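Local atomic coordinates of enoyl-CoA hydratase/isomerase (Shewanella pealeana, PDB entry 4KPK), a protein that probably acts on acyl-CoA thioesters as a trimeric member of the crotonase-like enoyl-CoA hydratase/isomerase family, with isomerase activity its likely but unproven role. Residues Leu102-Met105 and Arg106-Lys110; Arg192-Arg195 and Arg196-Thr200. One frame throughout, in Å; residues are numbered along the deposited sequence.

Contact 1. Residues Leu102-Met105 and Arg106-Lys110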
loop_
_atom_site.group_PDB
_atom_site.type_symbol
_atom_site.label_atom_id
_atom_site.label_comp_id
_atom_site.label_asym_id
_atom_site.label_seq_id
_atom_site.Cartn_x
_atom_site.Cartn_y
_atom_site.Cartn_z
ATOM N N LEU A 102 15.813 6.449 29.320
ATOM C CA LEU A 102 15.244 7.533 30.165
ATOM C C LEU A 102 16.217 8.695 30.437
ATOM O O LEU A 102 15.800 9.864 30.479
ATOM C CB LEU A 102 14.753 7.003 31.523
ATOM C CG LEU A 102 14.073 7.955 32.541
ATOM C CD1 LEU A 102 12.861 8.621 31.929
ATOM C CD2 LEU A 102 13.617 7.242 33.835
ATOM N N ASN A 103 17.492 8.361 30.653
ATOM C CA ASN A 103 18.499 9.373 30.918
ATOM C C ASN A 103 18.694 10.218 29.711
ATOM O O ASN A 103 18.880 11.416 29.832
ATOM C CB ASN A 103 19.823 8.749 31.332
ATOM C CG ASN A 103 19.915 8.597 32.815
ATOM O OD1 ASN A 103 19.650 9.551 33.542
ATOM N ND2 ASN A 103 20.247 7.395 33.290
ATOM N N TRP A 104 18.614 9.591 28.537
ATOM C CA TRP A 104 18.743 10.299 27.261
ATOM C C TRP A 104 17.523 11.183 27.105
ATOM O O TRP A 104 17.635 12.333 26.725
ATOM C CB TRP A 104 18.888 9.320 26.089
ATOM C CG TRP A 104 19.032 9.919 24.744
ATOM C CD1 TRP A 104 19.859 10.956 24.383
ATOM C CD2 TRP A 104 18.390 9.481 23.548
ATOM N NE1 TRP A 104 19.750 11.199 23.049
ATOM C CE2 TRP A 104 18.852 10.321 22.496
ATOM C CE3 TRP A 104 17.455 8.465 23.254
ATOM C CZ2 TRP A 104 18.417 10.177 21.150
ATOM C CZ3 TRP A 104 16.985 8.317 21.899
ATOM C CH2 TRP A 104 17.479 9.189 20.864
HETATM N N MSE A 105 16.354 10.668 27.444
HETATM C CA MSE A 105 15.161 11.484 27.313
HETATM C C MSE A 105 15.221 12.729 28.182
HETATM O O MSE A 105 14.742 13.786 27.756
HETATM C CB MSE A 105 13.912 10.679 27.616
HETATM C CG MSE A 105 13.695 9.519 26.640
HETATM SE SE MSE A 105 12.014 8.565 27.106
HETATM C CE MSE A 105 12.409 7.095 28.347
ATOM N N ARG A 106 15.711 12.617 29.415
ATOM C CA ARG A 106 15.869 13.811 30.280
ATOM C C ARG A 106 16.757 14.864 29.644
ATOM O O ARG A 106 16.509 16.050 29.783
ATOM C CB ARG A 106 16.512 13.467 31.611
ATOM C CG ARG A 106 15.585 12.726 32.575
ATOM C CD ARG A 106 16.328 12.312 33.823
ATOM N NE ARG A 106 15.599 11.264 34.517
ATOM C CZ ARG A 106 14.529 11.453 35.304
ATOM N NH1 ARG A 106 14.008 12.661 35.511
ATOM N NH2 ARG A 106 13.969 10.409 35.903
ATOM N N LYS A 107 17.820 14.416 28.999
ATOM C CA LYS A 107 18.728 15.332 28.309
ATOM C C LYS A 107 18.013 16.043 27.154
ATOM O O LYS A 107 18.135 17.263 27.023
ATOM C CB LYS A 107 19.973 14.611 27.791
ATOM C CG LYS A 107 20.720 13.840 28.878
ATOM C CD LYS A 107 22.103 13.497 28.361
ATOM C CE LYS A 107 22.921 12.628 29.296
ATOM N NZ LYS A 107 24.148 12.321 28.520
ATOM N N GLN A 108 17.260 15.289 26.344
ATOM C CA GLN A 108 16.532 15.891 25.198
ATOM C C GLN A 108 15.544 16.971 25.642
ATOM O O GLN A 108 15.375 18.031 25.008
ATOM C CB GLN A 108 15.757 14.807 24.422
ATOM C CG GLN A 108 16.638 13.758 23.729
ATOM C CD GLN A 108 15.813 12.574 23.207
ATOM O OE1 GLN A 108 15.137 11.840 23.972
ATOM N NE2 GLN A 108 15.862 12.374 21.911
ATOM N N ALA A 109 14.852 16.659 26.727
ATOM C CA ALA A 109 13.901 17.598 27.322
ATOM C C ALA A 109 14.530 18.970 27.606
ATOM O O ALA A 109 13.864 19.966 27.459
ATOM C CB ALA A 109 13.330 17.029 28.608
ATOM N N LYS A 110 15.805 19.009 27.981
ATOM C CA LYS A 110 16.468 20.260 28.382
ATOM C C LYS A 110 17.065 20.922 27.159
ATOM O O LYS A 110 17.570 22.017 27.263
ATOM C CB LYS A 110 17.620 20.006 29.360
ATOM C CG LYS A 110 17.296 19.643 30.784
ATOM C CD LYS A 110 18.638 19.273 31.439
ATOM C CE LYS A 110 18.557 19.001 32.943
ATOM N NZ LYS A 110 18.228 17.572 33.286
#

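Contact 2. Residues Arg192-Arg195 and Arg196-Thr200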
loop_
_atom_site.group_PDB
_atom_site.type_symbol
_atom_site.label_atom_id
_atom_site.label_comp_id
_atom_site.label_asym_id
_atom_site.label_seq_id
_atom_site.Cartn_x
_atom_site.Cartn_y
_atom_site.Cartn_z
ATOM N N ARG A 192 -3.411 3.550 6.247
ATOM C CA ARG A 192 -4.576 3.078 6.998
ATOM C C ARG A 192 -4.205 2.571 8.437
ATOM O O ARG A 192 -4.780 3.000 9.427
ATOM C CB ARG A 192 -5.380 2.035 6.176
ATOM C CG ARG A 192 -6.809 1.791 6.668
ATOM C CD ARG A 192 -7.734 2.959 6.392
ATOM N NE ARG A 192 -8.901 3.175 7.310
ATOM C CZ ARG A 192 -10.177 3.020 6.987
ATOM N NH1 ARG A 192 -10.531 2.571 5.799
ATOM N NH2 ARG A 192 -11.131 3.286 7.821
ATOM N N ALA A 193 -3.193 1.747 8.552
ATOM C CA ALA A 193 -2.772 1.252 9.861
ATOM C C ALA A 193 -1.936 2.271 10.650
ATOM O O ALA A 193 -2.022 2.326 11.868
ATOM C CB ALA A 193 -1.993 -0.057 9.700
ATOM N N ALA A 194 -1.151 3.110 9.979
ATOM C CA ALA A 194 -0.366 4.133 10.702
ATOM C C ALA A 194 -1.230 5.135 11.392
ATOM O O ALA A 194 -0.942 5.588 12.497
ATOM C CB ALA A 194 0.627 4.824 9.755
ATOM N N ARG A 195 -2.277 5.544 10.725
ATOM C CA ARG A 195 -3.168 6.512 11.285
ATOM C C ARG A 195 -3.874 5.942 12.514
ATOM O O ARG A 195 -4.252 6.689 13.389
ATOM C CB ARG A 195 -4.170 6.973 10.240
ATOM C CG ARG A 195 -3.643 8.210 9.493
ATOM C CD ARG A 195 -4.458 8.666 8.330
ATOM N NE ARG A 195 -5.649 9.362 8.764
ATOM C CZ ARG A 195 -6.340 10.187 7.988
ATOM N NH1 ARG A 195 -5.916 10.486 6.761
ATOM N NH2 ARG A 195 -7.435 10.748 8.441
ATOM N N ARG A 196 -4.066 4.620 12.583
ATOM C CA ARG A 196 -4.614 4.052 13.831
ATOM C C ARG A 196 -3.524 4.026 14.902
ATOM O O ARG A 196 -3.580 4.740 15.928
ATOM C CB ARG A 196 -5.162 2.691 13.572
ATOM C CG ARG A 196 -5.520 1.945 14.855
ATOM C CD ARG A 196 -5.759 0.458 14.599
ATOM N NE ARG A 196 -5.947 -0.239 15.892
ATOM C CZ ARG A 196 -6.354 -1.504 16.002
ATOM N NH1 ARG A 196 -6.645 -2.201 14.928
ATOM N NH2 ARG A 196 -6.514 -2.056 17.196
ATOM N N TYR A 197 -2.488 3.258 14.649
ATOM C CA TYR A 197 -1.518 2.956 15.680
ATOM C C TYR A 197 -0.710 4.135 16.171
ATOM O O TYR A 197 -0.392 4.191 17.364
ATOM C CB TYR A 197 -0.620 1.824 15.210
ATOM C CG TYR A 197 -1.331 0.505 15.228
ATOM C CD1 TYR A 197 -1.817 -0.035 14.072
ATOM C CD2 TYR A 197 -1.555 -0.192 16.438
ATOM C CE1 TYR A 197 -2.493 -1.260 14.067
ATOM C CE2 TYR A 197 -2.258 -1.435 16.443
ATOM C CZ TYR A 197 -2.717 -1.934 15.240
ATOM O OH TYR A 197 -3.405 -3.094 15.129
HETATM N N MSE A 198 -0.372 5.074 15.279
HETATM C CA MSE A 198 0.283 6.328 15.719
HETATM C C MSE A 198 -0.581 7.236 16.526
HETATM O O MSE A 198 -0.047 7.983 17.334
HETATM C CB MSE A 198 0.917 7.113 14.586
HETATM C CG MSE A 198 2.090 6.349 14.017
HETATM SE SE MSE A 198 2.906 7.348 12.491
HETATM C CE MSE A 198 3.227 9.123 13.234
ATOM N N LEU A 199 -1.903 7.192 16.339
ATOM C CA LEU A 199 -2.798 7.961 17.152
ATOM C C LEU A 199 -3.208 7.293 18.448
ATOM O O LEU A 199 -3.373 7.993 19.472
ATOM C CB LEU A 199 -4.037 8.330 16.373
ATOM C CG LEU A 199 -3.861 9.383 15.252
ATOM C CD1 LEU A 199 -5.203 9.545 14.543
ATOM C CD2 LEU A 199 -3.318 10.701 15.798
ATOM N N THR A 200 -3.388 5.951 18.452
ATOM C CA THR A 200 -3.798 5.263 19.712
ATOM C C THR A 200 -2.662 5.041 20.659
ATOM O O THR A 200 -2.861 5.010 21.885
ATOM C CB THR A 200 -4.459 3.886 19.439
ATOM O OG1 THR A 200 -3.571 3.040 18.678
ATOM C CG2 THR A 200 -5.708 4.129 18.653
#

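Contact 1. Residues Leu102-Met105 and Arg106-Lys110
Trp104 and Gln108 stack against each other one turn apart on the short surface helix 102-109, a clear case of i to i+4 packing along an alpha-helix. The amide of Gln108 lies almost flat over one face of the indole, the two planes 18° apart. Its NE2 sits 3.4 Å above the ring plane toward the rim, with Trp104 CZ2 its nearest ring atom at 3.5 Å. The Trp104 side chain starts with CG anti to the backbone N (chi1 -180°), and this swings the indole along the helix toward its partner. Nearer the backbone, Gln108 CG sits over the five-membered ring in a CH-pi contact, 4.2 Å from its centroid. The indole N-H, Trp104 NE1, makes a weak hydrogen bond to Asp119 of helix 113-132, which also touches Gln108.

A backbone bond from Gln108 N to Trp104 O, 3.0 Å long, joins the same two residues. The amide oxygen lies on the Met105 side: Gln108 OE1 is 3.4 Å from Met105 CA. The second subunit packs on this surface, with its Phe284 against Met105 and its Phe285 against both Leu102 and Arg106. Those last two residues form another i to i+4 pair, two residues earlier, bonded from Arg106 N to Leu102 O at 3.0 Å. Arg106 CG rests against the same carbonyl, 3.6 Å from Leu102 O. Beyond it the arginine, extended from CG to NE, crosses the leucine at a slant, bringing Arg106 NH2 to 3.8 Å from Leu102 CD2.

Contact 2. Residues Arg192-Arg195 and Arg196-Thr200
The Tyr197 ring meets Ala193 at its edge, where the Ala193 carbonyl oxygen lies near the ring plane and 3.2 Å from Tyr197 CD1. One face of the ring carries CD of Arg196, 3.7 Å above the plane and toward the rim. The guanidinium of Arg196 in turn has the Tyr197 hydroxyl over one face, 3.3 Å above its plane. With CG anti to its own backbone N (chi1 170°) and the chain extended from there, Arg196 runs alongside the tyrosine, and its NH2 forms a salt bridge with Glu202. Phe204 also meets the tyrosine, its ring plane inclined by about 55°.

The carbonyl oxygen of Ala193 has two N-H partners: Tyr197 N at 3.0 Å, and Arg196 N in a weak bond. One residue on, Met198 N donates to Ala194 O at 2.9 Å, while the selenium of this selenomethionine packs 4.4 Å from Ala194 CB. Leu199 folds back on the preceding turn, bringing CD1 to 3.2 Å from Arg195 O.

Arg195 reaches the second subunit, where Asp157 and Asp131 each form a salt bridge with it, and Asn236 of that subunit bonds to the carbonyl oxygens of Leu199 and Thr200. The arrangement is that of a buried interface helix in the trimer of the crotonase fold.

Overall arrangement
The two contacts show how the same i to i+4 spacing serves different surroundings. Contact 1 is a surface contact, its centre about 25 Å from the centre of the chain, whereas contact 2 is buried, although its centre is still about 21 Å out. They share no helix, and their nearest atoms are about 16 Å apart, yet both face the second subunit. At helix 102-109 that subunit contributes mainly aromatic packing and one weak hydrogen bond. At helix 191-200 it supplies carboxylates and an amide to charged and main-chain groups. Both have a helix's backbone bonds; contact 1 adds an amide stacked on an indole, contact 2 side-chain carbons lying against carbonyl oxygens of the preceding turn.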